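Local coordinates for protein cystathionine gamma-synthase (Xanthomonas oryzae pv. oryzae, PDB 6LD8) that probably makes cystathionine by condensing an activated homoserine ester with cysteine, using pyridoxal phosphate, and may also cleave it, at residues T84-G89 with D216-A221; V182-F187 with L202-T207; T207-N212 with A335-G340. The protein carries 1 engineered substitution. All blocks are in the same frame, centred on the assembly; numbering follows the deposited sequence.

Overall arrangement
Followed from the N terminus, the chain opens contact 1 where strand 80-84 runs into helix 87-98, and closes it about 130 residues later at the start of strand 220-224. Contact 2 opens and closes within that span, pairing strand 180-184 with strand 202-206 in the same seven-stranded sheet. Its last residue, Thr207, also begins contact 3, which follows contact 2 in series. Contact 3 starts before contact 1 has closed and ends far beyond it, at 335-340, so the two cross. Contacts 1 and 2 hold the cofactor-binding sheet together, contact 3 ties it to the region of the five-stranded sheet, and all three meet the bound cofactor adduct.

Contact 1: T84-G89 with D216-A221; sequences TSTGMG and DVVGGA. With 0JO (2-{[(E)-{3-hydroxy-2-methyl-5-[(phosphonooxy)methyl]pyridin-4-yl}methylidene]amino}prop-2-enoic acid), chain E.
A chi1 of 61° in Thr84 places OG1 between its own backbone N and carbonyl carbon, where OG1 lies 3.1 Å from Gly220 CA, an approach the bare glycine allows. From there OG1 donates to Thr86 O at 2.6 Å, bracing the turn that leads out of strand 80-84. In Thr86 the methyl CG2 stands anti to the carbonyl carbon and runs alongside Val218, reaching its CG1 at 3.7 Å with both side chains pointing the same way. The backbones are joined by an antiparallel hydrogen-bonded pair: Thr84 N donates to Gly220 O (3.0 Å, 169° at the hydrogen), and Gly220 N returns a bond to Thr84 O. One residue before the helix, Thr86 is its N-cap, OG1 accepting from Gly89 N at 2.9 Å; the same hydroxyl is also bonded to Gly241 O of the second subunit. The first turn of the helix faces the phosphate of the aminoacrylate adduct of pyridoxal phosphate. Met88 N donates to OP1 at 2.7 Å, nearly straight at 165°, while the bond from Gly87 N to OP3 is weak. This is the phosphate cup of the fold-type I PLP enzymes. Tyr57 and Arg59 of the second subunit also hydrogen-bond the adduct, so the helix-start N-H groups, whose dipole probably adds a favourable field, supply part of the grip.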
loop_
_atom_site.group_PDB
_atom_site.type_symbol
_atom_site.label_atom_id
_atom_site.label_comp_id
_atom_site.label_asym_id
_atom_site.label_seq_id
_atom_site.Cartn_x
_atom_site.Cartn_y
_atom_site.Cartn_z
ATOM N N THR A 84 1.566 7.200 -17.005
ATOM C CA THR A 84 2.471 8.232 -16.532
ATOM C C THR A 84 2.137 8.588 -15.094
ATOM O O THR A 84 1.081 8.228 -14.590
ATOM C CB THR A 84 2.348 9.485 -17.408
ATOM O OG1 THR A 84 1.012 9.987 -17.335
ATOM C CG2 THR A 84 2.741 9.198 -18.841
ATOM N N SER A 85 3.062 9.269 -14.460
ATOM C CA SER A 85 3.000 9.639 -13.038
ATOM C C SER A 85 1.896 10.667 -12.844
ATOM O O SER A 85 1.369 10.697 -11.719
ATOM C CB SER A 85 4.319 10.184 -12.574
ATOM O OG SER A 85 4.715 11.274 -13.411
ATOM N N THR A 86 1.639 11.525 -13.840
ATOM C CA THR A 86 0.516 12.485 -13.792
ATOM C C THR A 86 -0.155 12.684 -15.153
ATOM O O THR A 86 0.418 12.264 -16.218
ATOM C CB THR A 86 1.000 13.825 -13.237
ATOM O OG1 THR A 86 1.762 14.486 -14.247
ATOM C CG2 THR A 86 1.830 13.676 -11.977
ATOM N N GLY A 87 -1.320 13.334 -15.139
ATOM C CA GLY A 87 -2.004 13.722 -16.392
ATOM C C GLY A 87 -1.158 14.712 -17.193
ATOM O O GLY A 87 -0.969 14.513 -18.393
ATOM N N MET A 88 -0.612 15.726 -16.530
ATOM C CA MET A 88 0.298 16.669 -17.201
ATOM C C MET A 88 1.454 15.890 -17.804
ATOM O O MET A 88 1.880 16.280 -18.875
ATOM C CB MET A 88 0.868 17.736 -16.272
ATOM C CG MET A 88 -0.104 18.830 -15.902
ATOM S SD MET A 88 -1.142 19.489 -17.260
ATOM C CE MET A 88 0.136 19.765 -18.478
ATOM N N GLY A 89 1.978 14.876 -17.110
ATOM C CA GLY A 89 3.063 14.046 -17.636
ATOM C C GLY A 89 2.652 13.324 -18.889
ATOM O O GLY A 89 3.502 13.091 -19.741
ATOM N N ASP A 216 -7.373 9.511 -4.876
ATOM C CA ASP A 216 -6.262 9.018 -4.026
ATOM C C ASP A 216 -5.098 8.549 -4.897
ATOM O O ASP A 216 -4.278 7.798 -4.408
ATOM C CB ASP A 216 -6.758 7.942 -3.057
ATOM C CG ASP A 216 -7.359 6.692 -3.666
ATOM O OD1 ASP A 216 -7.308 6.534 -4.933
ATOM O OD2 ASP A 216 -7.857 5.845 -2.859
ATOM N N VAL A 217 -5.091 8.949 -6.149
ATOM C CA VAL A 217 -4.016 8.690 -7.143
ATOM C C VAL A 217 -3.917 9.914 -8.052
ATOM O O VAL A 217 -4.941 10.406 -8.534
ATOM C CB VAL A 217 -4.281 7.464 -8.027
ATOM C CG1 VAL A 217 -3.166 7.330 -9.045
ATOM C CG2 VAL A 217 -4.443 6.170 -7.223
ATOM N N VAL A 218 -2.712 10.376 -8.322
ATOM C CA VAL A 218 -2.464 11.242 -9.488
ATOM C C VAL A 218 -1.787 10.343 -10.517
ATOM O O VAL A 218 -0.878 9.590 -10.129
ATOM C CB VAL A 218 -1.633 12.458 -9.074
ATOM C CG1 VAL A 218 -1.440 13.389 -10.251
ATOM C CG2 VAL A 218 -2.274 13.212 -7.924
ATOM N N GLY A 219 -2.262 10.402 -11.762
ATOM C CA GLY A 219 -1.793 9.552 -12.870
ATOM C C GLY A 219 -2.277 10.052 -14.230
ATOM O O GLY A 219 -3.226 10.852 -14.271
ATOM N N GLY A 220 -1.664 9.551 -15.313
ATOM C CA GLY A 220 -2.035 9.872 -16.690
ATOM C C GLY A 220 -1.947 8.634 -17.518
ATOM O O GLY A 220 -1.378 7.663 -17.058
ATOM N N ALA A 221 -2.508 8.673 -18.713
ATOM C CA ALA A 221 -2.439 7.573 -19.696
ATOM C C ALA A 221 -2.444 8.214 -21.086
ATOM O O ALA A 221 -2.998 9.321 -21.251
ATOM C CB ALA A 221 -3.599 6.628 -19.521
HETATM O O 0JO E . -9.300 20.449 -11.287
HETATM C C 0JO E . -8.842 20.399 -12.434
HETATM O OXT 0JO E . -9.324 21.053 -13.383
HETATM C CA 0JO E . -7.619 19.648 -12.671
HETATM C CB 0JO E . -6.642 19.534 -11.632
HETATM N N 0JO E . -7.471 19.105 -13.960
HETATM C C4A 0JO E . -6.514 18.351 -14.415
HETATM C C4 0JO E . -6.456 18.001 -15.843
HETATM C C3 0JO E . -7.605 18.228 -16.642
HETATM O O3 0JO E . -8.738 18.751 -16.121
HETATM C C2 0JO E . -7.576 17.922 -17.999
HETATM C C2A 0JO E . -8.782 18.152 -18.860
HETATM N N1 0JO E . -6.463 17.434 -18.563
HETATM C C6 0JO E . -5.361 17.237 -17.816
HETATM C C5 0JO E . -5.307 17.481 -16.471
HETATM C C5A 0JO E . -4.001 17.252 -15.751
HETATM O OP4 0JO E . -3.915 15.987 -15.043
HETATM P P 0JO E . -3.123 15.807 -13.632
HETATM O OP3 0JO E . -3.412 14.335 -13.343
HETATM O OP1 0JO E . -1.628 16.019 -14.002
HETATM O OP2 0JO E . -3.689 16.770 -12.651
#

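Contact 2: V182-F187 with L202-T207; sequences VVDNTF and LVLHST. With 0JO (2-{[(E)-{3-hydroxy-2-methyl-5-[(phosphonooxy)methyl]pyridin-4-yl}methylidene]amino}prop-2-enoic acid), chain E.
Val182 meets Leu202 and Leu204 as strands 180-184 and 202-206 run parallel, neighbours in the seven-stranded sheet of the fold-type I PLP enzymes. Its CG2, anti to the backbone N, lies 3.8 Å from Leu202 CB and close to Leu204 CD2. Val183 faces the other side of the sheet with Val203, and its backbone carries the pairing: its N donates to Leu202 O, and its O accepts from Leu204 N at 2.9 Å. Asp184 returns to the side of Val182, where its carboxylate carbon CG touches Leu204 CD1 at 3.6 Å. In another direction the carboxylate reaches the cofactor, OD2 standing 2.6 Å from the pyridine N1, as the aspartate does in relatives of this fold. Asn185 continues the pairing through N, which meets Leu204 O nearly end-on, and lays CB against Val203 CG2. The strand ends at Asp184, whose side chain closes an Asx turn: Thr186 N and OG1 donate to Asp184 OD1, which should help to fix the carboxylate's rotation, the hydroxyl, at 2.7 Å, meeting the syn lone pair of OD1. The same Thr186 OG1 accepts from Ser206 N at 2.9 Å, with the N-H pointing at it within 15° of straight.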
loop_
_atom_site.group_PDB
_atom_site.type_symbol
_atom_site.label_atom_id
_atom_site.label_comp_id
_atom_site.label_asym_id
_atom_site.label_seq_id
_atom_site.Cartn_x
_atom_site.Cartn_y
_atom_site.Cartn_z
ATOM N N VAL A 182 -4.440 14.746 -31.121
ATOM C CA VAL A 182 -4.477 14.140 -29.771
ATOM C C VAL A 182 -5.709 14.701 -29.082
ATOM O O VAL A 182 -5.874 15.924 -29.100
ATOM C CB VAL A 182 -3.185 14.393 -28.957
ATOM C CG1 VAL A 182 -2.807 15.870 -28.868
ATOM C CG2 VAL A 182 -3.325 13.803 -27.559
ATOM N N VAL A 183 -6.529 13.845 -28.476
ATOM C CA VAL A 183 -7.704 14.355 -27.690
ATOM C C VAL A 183 -7.497 14.066 -26.196
ATOM O O VAL A 183 -7.168 12.945 -25.866
ATOM C CB VAL A 183 -8.997 13.698 -28.210
ATOM C CG1 VAL A 183 -10.220 14.265 -27.496
ATOM C CG2 VAL A 183 -9.099 13.834 -29.728
ATOM N N ASP A 184 -7.619 15.091 -25.371
ATOM C CA ASP A 184 -7.723 15.014 -23.913
ATOM C C ASP A 184 -9.175 14.646 -23.582
ATOM O O ASP A 184 -10.037 15.516 -23.607
ATOM C CB ASP A 184 -7.275 16.324 -23.271
ATOM C CG ASP A 184 -7.172 16.185 -21.761
ATOM O OD1 ASP A 184 -7.762 15.194 -21.273
ATOM O OD2 ASP A 184 -6.478 17.035 -21.090
ATOM N N ASN A 185 -9.391 13.374 -23.281
ATOM C CA ASN A 185 -10.699 12.738 -22.995
ATOM C C ASN A 185 -10.934 12.605 -21.474
ATOM O O ASN A 185 -11.712 11.767 -21.071
ATOM C CB ASN A 185 -10.725 11.407 -23.737
ATOM C CG ASN A 185 -12.113 10.830 -23.863
ATOM O OD1 ASN A 185 -12.289 9.602 -23.916
ATOM N ND2 ASN A 185 -13.085 11.717 -23.880
ATOM N N THR A 186 -10.338 13.454 -20.645
ATOM C CA THR A 186 -10.406 13.343 -19.169
ATOM C C THR A 186 -11.861 13.495 -18.681
ATOM O O THR A 186 -12.278 12.772 -17.750
ATOM C CB THR A 186 -9.509 14.398 -18.504
ATOM O OG1 THR A 186 -8.147 14.128 -18.819
ATOM C CG2 THR A 186 -9.662 14.455 -16.999
ATOM N N PHE A 187 -12.561 14.517 -19.167
ATOM C CA PHE A 187 -13.888 14.925 -18.676
ATOM C C PHE A 187 -14.962 13.849 -18.891
ATOM O O PHE A 187 -15.878 13.843 -18.080
ATOM C CB PHE A 187 -14.236 16.272 -19.273
ATOM C CG PHE A 187 -14.035 17.416 -18.326
ATOM C CD1 PHE A 187 -12.887 17.494 -17.563
ATOM C CD2 PHE A 187 -14.985 18.421 -18.221
ATOM C CE1 PHE A 187 -12.698 18.559 -16.700
ATOM C CE2 PHE A 187 -14.817 19.466 -17.324
ATOM C CZ PHE A 187 -13.675 19.530 -16.565
ATOM N N LEU A 202 -4.135 9.776 -31.160
ATOM C CA LEU A 202 -3.826 9.673 -29.724
ATOM C C LEU A 202 -5.028 10.151 -28.914
ATOM O O LEU A 202 -5.654 11.220 -29.262
ATOM C CB LEU A 202 -2.650 10.588 -29.386
ATOM C CG LEU A 202 -1.323 10.291 -30.072
ATOM C CD1 LEU A 202 -0.440 11.540 -30.046
ATOM C CD2 LEU A 202 -0.633 9.131 -29.395
ATOM N N VAL A 203 -5.268 9.438 -27.824
ATOM C CA VAL A 203 -6.187 9.888 -26.766
ATOM C C VAL A 203 -5.411 9.878 -25.442
ATOM O O VAL A 203 -4.628 8.943 -25.201
ATOM C CB VAL A 203 -7.461 9.025 -26.773
ATOM C CG1 VAL A 203 -7.185 7.571 -26.497
ATOM C CG2 VAL A 203 -8.465 9.558 -25.788
ATOM N N LEU A 204 -5.626 10.883 -24.610
ATOM C CA LEU A 204 -4.976 10.888 -23.300
ATOM C C LEU A 204 -5.948 11.278 -22.199
ATOM O O LEU A 204 -6.971 11.903 -22.462
ATOM C CB LEU A 204 -3.732 11.795 -23.355
ATOM C CG LEU A 204 -3.902 13.287 -23.544
ATOM C CD1 LEU A 204 -4.337 13.952 -22.266
ATOM C CD2 LEU A 204 -2.565 13.871 -23.982
ATOM N N HIS A 205 -5.548 10.962 -20.984
ATOM C CA HIS A 205 -6.356 11.142 -19.763
ATOM C C HIS A 205 -5.475 11.559 -18.599
ATOM O O HIS A 205 -4.391 10.980 -18.455
ATOM C CB HIS A 205 -6.925 9.796 -19.340
ATOM C CG HIS A 205 -7.972 9.293 -20.246
ATOM N ND1 HIS A 205 -9.276 9.799 -20.180
ATOM C CD2 HIS A 205 -7.932 8.358 -21.226
ATOM C CE1 HIS A 205 -9.995 9.198 -21.117
ATOM N NE2 HIS A 205 -9.185 8.319 -21.802
ATOM N N SER A 206 -5.997 12.414 -17.751
ATOM C CA SER A 206 -5.699 12.354 -16.306
ATOM C C SER A 206 -6.479 11.212 -15.659
ATOM O O SER A 206 -7.678 11.402 -15.488
ATOM C CB SER A 206 -6.030 13.638 -15.676
ATOM O OG SER A 206 -5.869 13.532 -14.301
ATOM N N THR A 207 -5.843 10.090 -15.313
ATOM C CA THR A 207 -6.472 8.977 -14.579
ATOM C C THR A 207 -6.850 9.407 -13.163
ATOM O O THR A 207 -7.595 8.718 -12.516
ATOM C CB THR A 207 -5.541 7.773 -14.462
ATOM O OG1 THR A 207 -4.365 8.170 -13.766
ATOM C CG2 THR A 207 -5.230 7.184 -15.808
HETATM O O 0JO E . -9.300 20.449 -11.287
HETATM C C 0JO E . -8.842 20.399 -12.434
HETATM O OXT 0JO E . -9.324 21.053 -13.383
HETATM C CA 0JO E . -7.619 19.648 -12.671
HETATM C CB 0JO E . -6.642 19.534 -11.632
HETATM N N 0JO E . -7.471 19.105 -13.960
HETATM C C4A 0JO E . -6.514 18.351 -14.415
HETATM C C4 0JO E . -6.456 18.001 -15.843
HETATM C C3 0JO E . -7.605 18.228 -16.642
HETATM O O3 0JO E . -8.738 18.751 -16.121
HETATM C C2 0JO E . -7.576 17.922 -17.999
HETATM C C2A 0JO E . -8.782 18.152 -18.860
HETATM N N1 0JO E . -6.463 17.434 -18.563
HETATM C C6 0JO E . -5.361 17.237 -17.816
HETATM C C5 0JO E . -5.307 17.481 -16.471
HETATM C C5A 0JO E . -4.001 17.252 -15.751
HETATM O OP4 0JO E . -3.915 15.987 -15.043
HETATM P P 0JO E . -3.123 15.807 -13.632
HETATM O OP3 0JO E . -3.412 14.335 -13.343
HETATM O OP1 0JO E . -1.628 16.019 -14.002
HETATM O OP2 0JO E . -3.689 16.770 -12.651
HETATM O O HOH W 1 -11.146 10.262 -18.068
#

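Contact 3: T207-N212 with A335-G340; sequences TTKYIN and AESLGG. With 0JO (2-{[(E)-{3-hydroxy-2-methyl-5-[(phosphonooxy)methyl]pyridin-4-yl}methylidene]amino}prop-2-enoic acid), chain E; CYS (cysteine), chain F.
Lys209, Gly339 and Leu338 dominate this meeting of two loops. The lysine chain, bent at chi2 and chi4, runs across Leu338: its CD approaches Leu338 O at 3.1 Å, and its CG rests on Leu338 CD1 at 3.7 Å. Lysine CA also directs its hydrogen at that carbonyl oxygen. Two conformers of Lys209 are present, so the placing of its far end is less certain; in this one NZ stands 2.8 Å from C4A of the adduct. Lys209 is the predicted Schiff-base lysine, and with C4A linked to the aminoacrylate nitrogen, the pose fits a lysine displaced by substrate. In Leu338 a chi1 of 58° sets CG between the backbone N and the carbonyl carbon, from where the two methyls part: CD1 goes to the lysine and, more loosely, to Tyr210 CE2, while CD2 reaches C, the carboxylate carbon of the adduct, at 3.8 Å. This contact brings the lysine loop after strand 202-206 against the region of the five-stranded sheet, where Arg372 also binds the adduct; the active site lies between the two parts of the fold characteristic of type I PLP enzymes, and the second subunit adds Tyr57 and Arg59. Gly339 packs on Tyr210: its CA sits over the centre of the ring, 3.5 Å from the centroid and 7° off the normal, a CH-pi contact. His266 packs edge-to-face with the same tyrosine. The glycine N is held by Ser374 OG; its positive phi, 85°, favours glycine, and lacking a side chain Gly339 can lie close to the backbone of Lys209 and Tyr210. On the adduct side, Ser337 N donates to the carboxylate O at 2.9 Å, Thr208 OG1 to phosphate OP3 at 2.8 Å, and a water bridges Ser337 OG and Thr208 O.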
loop_
_atom_site.group_PDB
_atom_site.type_symbol
_atom_site.label_atom_id
_atom_site.label_comp_id
_atom_site.label_asym_id
_atom_site.label_seq_id
_atom_site.Cartn_x
_atom_site.Cartn_y
_atom_site.Cartn_z
ATOM N N THR A 207 -5.843 10.090 -15.313
ATOM C CA THR A 207 -6.472 8.977 -14.579
ATOM C C THR A 207 -6.850 9.407 -13.163
ATOM O O THR A 207 -7.595 8.718 -12.516
ATOM C CB THR A 207 -5.541 7.773 -14.462
ATOM O OG1 THR A 207 -4.365 8.170 -13.766
ATOM C CG2 THR A 207 -5.230 7.184 -15.808
ATOM N N THR A 208 -6.338 10.532 -12.719
ATOM C CA THR A 208 -6.644 11.139 -11.431
ATOM C C THR A 208 -8.164 11.306 -11.256
ATOM O O THR A 208 -8.640 11.444 -10.083
ATOM C CB THR A 208 -5.915 12.480 -11.360
ATOM O OG1 THR A 208 -4.554 12.301 -11.758
ATOM C CG2 THR A 208 -5.994 13.123 -9.997
ATOM N N LYS A 209 -8.900 11.440 -12.351
ATOM C CA LYS A 209 -10.304 11.909 -12.298
ATOM C C LYS A 209 -11.220 10.680 -12.273
ATOM O O LYS A 209 -11.140 9.931 -11.290
ATOM C CB LYS A 209 -10.565 12.847 -13.476
ATOM C CG LYS A 209 -9.652 14.057 -13.556
ATOM C CD LYS A 209 -9.255 14.596 -12.216
ATOM C CE LYS A 209 -8.479 15.895 -12.330
ATOM N NZ LYS A 209 -8.080 16.142 -13.730
ATOM N N TYR A 210 -12.050 10.478 -13.310
ATOM C CA TYR A 210 -13.050 9.381 -13.351
ATOM C C TYR A 210 -12.405 7.996 -13.396
ATOM O O TYR A 210 -12.974 7.065 -12.860
ATOM C CB TYR A 210 -13.987 9.578 -14.536
ATOM C CG TYR A 210 -14.928 10.753 -14.385
ATOM C CD1 TYR A 210 -16.057 10.666 -13.604
ATOM C CD2 TYR A 210 -14.704 11.944 -15.030
ATOM C CE1 TYR A 210 -16.925 11.729 -13.425
ATOM C CE2 TYR A 210 -15.582 13.012 -14.888
ATOM C CZ TYR A 210 -16.715 12.913 -14.096
ATOM O OH TYR A 210 -17.590 13.991 -13.953
ATOM N N ILE A 211 -11.321 7.816 -14.134
ATOM C CA ILE A 211 -10.778 6.442 -14.303
ATOM C C ILE A 211 -10.425 5.879 -12.913
ATOM O O ILE A 211 -10.963 4.828 -12.549
ATOM C CB ILE A 211 -9.603 6.409 -15.283
ATOM C CG1 ILE A 211 -10.083 6.627 -16.718
ATOM C CG2 ILE A 211 -8.837 5.100 -15.164
ATOM C CD1 ILE A 211 -8.983 7.079 -17.676
ATOM N N ASN A 212 -9.700 6.619 -12.082
ATOM C CA ASN A 212 -9.441 6.153 -10.695
ATOM C C ASN A 212 -10.688 6.351 -9.814
ATOM O O ASN A 212 -11.041 5.461 -9.079
ATOM C CB ASN A 212 -8.221 6.843 -10.108
ATOM C CG ASN A 212 -7.989 6.372 -8.696
ATOM O OD1 ASN A 212 -8.182 7.137 -7.733
ATOM N ND2 ASN A 212 -7.730 5.081 -8.585
ATOM N N ALA A 335 -12.544 22.393 -3.414
ATOM C CA ALA A 335 -11.256 21.770 -3.726
ATOM C C ALA A 335 -11.109 21.681 -5.231
ATOM O O ALA A 335 -12.126 21.698 -5.981
ATOM C CB ALA A 335 -11.185 20.388 -3.126
ATOM N N GLU A 336 -9.879 21.449 -5.622
ATOM C CA GLU A 336 -9.492 21.213 -7.018
ATOM C C GLU A 336 -9.797 19.753 -7.333
ATOM O O GLU A 336 -10.164 19.000 -6.394
ATOM C CB GLU A 336 -8.037 21.661 -7.191
ATOM C CG GLU A 336 -7.925 23.180 -7.352
ATOM C CD GLU A 336 -6.577 23.820 -7.064
ATOM O OE1 GLU A 336 -6.479 25.061 -7.166
ATOM O OE2 GLU A 336 -5.639 23.081 -6.708
ATOM N N SER A 337 -9.597 19.392 -8.598
ATOM C CA SER A 337 -9.811 18.049 -9.179
ATOM C C SER A 337 -11.323 17.815 -9.432
ATOM O O SER A 337 -12.166 18.739 -9.251
ATOM C CB SER A 337 -9.199 16.999 -8.291
ATOM O OG SER A 337 -8.903 15.805 -9.011
ATOM N N LEU A 338 -11.675 16.600 -9.810
ATOM C CA LEU A 338 -13.015 16.263 -10.342
ATOM C C LEU A 338 -13.003 14.779 -10.621
ATOM O O LEU A 338 -11.893 14.178 -10.655
ATOM C CB LEU A 338 -13.310 17.023 -11.644
ATOM C CG LEU A 338 -12.301 16.763 -12.763
ATOM C CD1 LEU A 338 -12.884 15.901 -13.871
ATOM C CD2 LEU A 338 -11.763 18.076 -13.328
ATOM N N GLY A 339 -14.190 14.215 -10.827
ATOM C CA GLY A 339 -14.309 12.811 -11.244
ATOM C C GLY A 339 -14.282 11.864 -10.082
ATOM O O GLY A 339 -14.200 10.644 -10.334
ATOM N N GLY A 340 -14.302 12.386 -8.863
ATOM C CA GLY A 340 -14.342 11.533 -7.677
ATOM C C GLY A 340 -15.786 11.142 -7.341
ATOM O O GLY A 340 -16.727 11.888 -7.685
HETATM O O 0JO E . -9.300 20.449 -11.287
HETATM C C 0JO E . -8.842 20.399 -12.434
HETATM O OXT 0JO E . -9.324 21.053 -13.383
HETATM C CA 0JO E . -7.619 19.648 -12.671
HETATM C CB 0JO E . -6.642 19.534 -11.632
HETATM N N 0JO E . -7.471 19.105 -13.960
HETATM C C4A 0JO E . -6.514 18.351 -14.415
HETATM C C4 0JO E . -6.456 18.001 -15.843
HETATM C C3 0JO E . -7.605 18.228 -16.642
HETATM O O3 0JO E . -8.738 18.751 -16.121
HETATM C C2 0JO E . -7.576 17.922 -17.999
HETATM C C2A 0JO E . -8.782 18.152 -18.860
HETATM N N1 0JO E . -6.463 17.434 -18.563
HETATM C C6 0JO E . -5.361 17.237 -17.816
HETATM C C5 0JO E . -5.307 17.481 -16.471
HETATM C C5A 0JO E . -4.001 17.252 -15.751
HETATM O OP4 0JO E . -3.915 15.987 -15.043
HETATM P P 0JO E . -3.123 15.807 -13.632
HETATM O OP3 0JO E . -3.412 14.335 -13.343
HETATM O OP1 0JO E . -1.628 16.019 -14.002
HETATM O OP2 0JO E . -3.689 16.770 -12.651
HETATM N N CYS F . -2.868 24.049 -8.390
HETATM C CA CYS F . -2.733 22.854 -9.282
HETATM C C CYS F . -1.799 23.221 -10.442
HETATM O O CYS F . -1.632 22.523 -11.421
HETATM C CB CYS F . -4.099 22.286 -9.708
HETATM S SG CYS F . -5.010 23.163 -11.014
HETATM O OXT CYS F . -1.142 24.256 -10.415
HETATM O O HOH W 2 -9.377 13.503 -7.933
#